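Local coordinates for uncharacterized protein YmzC (PDB 3KVP) that is of unknown function, a small Bacillus subtilis protein with a signal sequence, whose crystallised part forms an assembly of six copies, at residues Gly33-Asp37 with Gly38-Ile42. Numbering follows the deposited sequence.
Sequences GVMED and GYIKI
Val34 and Lys41 form a hydrogen-bonded antiparallel pair, the N of Val34 lying 2.9 Å from the O of Lys41, with a matching bond in return. Strands 33-36 and 39-42 run at 164° to each other, their axes 4.7 Å apart at the closest. Glu36 and Tyr39 make the next such pair, but the closing bond, from Tyr39 N to Glu36 O, is longer at 3.1 Å and reaches the carbonyl from above its plane. Between them Asp37 and Gly38 turn the chain; Asp37 has the positive phi (59°) of the first corner of a type II' turn, unusual for a residue with a side chain, while the second corner, Gly38, is ordinary and would not need a glycine. On one face, the bent selenomethionine chain of Met35 slants across Ile40, its CE 3.5 Å from Ile40 CG1. That branch stands anti to the carbonyl carbon (chi1 -60°), which turns it to the methyl; cutting Ile40 back to an alanine is likely to leave this methyl without its neighbour and open a gap beside Leu63 of helix 60-67. On the other face, the extended chains of Glu36 and Lys41 pass at a slant, bringing Glu36 OE1 to Lys41 NZ in a weak salt bridge of 3.4 Å; the ammonium's stronger partner is Asp60 of the third subunit. The Tyr39 ring turns its edge to Asp37 CB. The whole is a beta hairpin with a two-residue loop, joining the central strands 31-36 and 39-46 of a four-stranded antiparallel meander.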
loop_
_atom_site.group_PDB
_atom_site.type_symbol
_atom_site.label_atom_id
_atom_site.label_comp_id
_atom_site.label_asym_id
_atom_site.label_seq_id
_atom_site.Cartn_x
_atom_site.Cartn_y
_atom_site.Cartn_z
ATOM N N GLY D 33 -2.348 0.837 9.282
ATOM C CA GLY D 33 -2.025 -0.396 9.968
ATOM C C GLY D 33 -0.722 -1.014 9.504
ATOM O O GLY D 33 -0.293 -0.859 8.358
ATOM N N VAL D 34 -0.077 -1.725 10.410
ATOM C CA VAL D 34 1.098 -2.474 10.050
ATOM C C VAL D 34 0.836 -3.924 10.383
ATOM O O VAL D 34 0.178 -4.246 11.369
ATOM C CB VAL D 34 2.318 -2.004 10.817
ATOM C CG1 VAL D 34 3.541 -2.748 10.328
ATOM C CG2 VAL D 34 2.499 -0.508 10.642
HETATM N N MSE D 35 1.333 -4.807 9.539
HETATM C CA MSE D 35 1.280 -6.218 9.826
HETATM C C MSE D 35 2.716 -6.697 9.842
HETATM O O MSE D 35 3.416 -6.592 8.834
HETATM C CB MSE D 35 0.488 -6.927 8.743
HETATM C CG MSE D 35 -0.483 -7.963 9.284
HETATM SE SE MSE D 35 0.295 -9.727 9.622
HETATM C CE MSE D 35 -1.241 -10.507 10.537
ATOM N N GLU D 36 3.167 -7.191 10.989
ATOM C CA GLU D 36 4.541 -7.669 11.118
ATOM C C GLU D 36 4.632 -8.825 12.104
ATOM O O GLU D 36 4.105 -8.747 13.220
ATOM C CB GLU D 36 5.450 -6.534 11.560
ATOM C CG GLU D 36 6.910 -6.851 11.430
ATOM C CD GLU D 36 7.769 -5.760 12.022
ATOM O OE1 GLU D 36 7.352 -5.165 13.042
ATOM O OE2 GLU D 36 8.858 -5.493 11.471
ATOM N N ASP D 37 5.322 -9.887 11.693
ATOM C CA ASP D 37 5.217 -11.171 12.370
ATOM C C ASP D 37 3.761 -11.619 12.314
ATOM O O ASP D 37 3.118 -11.544 11.258
ATOM C CB ASP D 37 5.689 -11.062 13.813
ATOM C CG ASP D 37 7.200 -11.031 13.924
ATOM O OD1 ASP D 37 7.876 -11.463 12.960
ATOM O OD2 ASP D 37 7.714 -10.581 14.973
ATOM N N GLY D 38 3.229 -12.067 13.446
ATOM C CA GLY D 38 1.823 -12.437 13.502
ATOM C C GLY D 38 0.939 -11.293 13.961
ATOM O O GLY D 38 -0.272 -11.451 14.092
ATOM N N TYR D 39 1.542 -10.130 14.191
ATOM C CA TYR D 39 0.831 -9.039 14.827
ATOM C C TYR D 39 0.332 -7.978 13.868
ATOM O O TYR D 39 1.085 -7.460 13.036
ATOM C CB TYR D 39 1.716 -8.386 15.873
ATOM C CG TYR D 39 2.137 -9.343 16.952
ATOM C CD1 TYR D 39 1.492 -9.352 18.182
ATOM C CD2 TYR D 39 3.169 -10.250 16.738
ATOM C CE1 TYR D 39 1.873 -10.232 19.177
ATOM C CE2 TYR D 39 3.558 -11.137 17.725
ATOM C CZ TYR D 39 2.906 -11.122 18.945
ATOM O OH TYR D 39 3.284 -12.000 19.938
ATOM N N ILE D 40 -0.951 -7.664 13.993
ATOM C CA ILE D 40 -1.515 -6.486 13.356
ATOM C C ILE D 40 -1.490 -5.345 14.379
ATOM O O ILE D 40 -1.822 -5.559 15.543
ATOM C CB ILE D 40 -2.968 -6.720 12.909
ATOM C CG1 ILE D 40 -3.042 -7.861 11.901
ATOM C CG2 ILE D 40 -3.548 -5.436 12.310
ATOM C CD1 ILE D 40 -4.435 -8.173 11.459
ATOM N N LYS D 41 -1.089 -4.151 13.946
ATOM C CA LYS D 41 -1.059 -2.971 14.803
ATOM C C LYS D 41 -1.777 -1.844 14.089
ATOM O O LYS D 41 -1.468 -1.559 12.933
ATOM C CB LYS D 41 0.375 -2.528 15.027
ATOM C CG LYS D 41 1.287 -3.530 15.679
ATOM C CD LYS D 41 2.726 -3.045 15.582
ATOM C CE LYS D 41 3.704 -4.189 15.731
ATOM N NZ LYS D 41 5.012 -3.869 15.092
ATOM N N ILE D 42 -2.733 -1.199 14.753
ATOM C CA ILE D 42 -3.407 -0.046 14.146
ATOM C C ILE D 42 -2.982 1.269 14.794
ATOM O O ILE D 42 -2.881 1.383 16.026
ATOM C CB ILE D 42 -4.939 -0.178 14.110
ATOM C CG1 ILE D 42 -5.362 -1.126 12.987
ATOM C CG2 ILE D 42 -5.571 1.154 13.804
ATOM C CD1 ILE D 42 -5.279 -2.520 13.355
#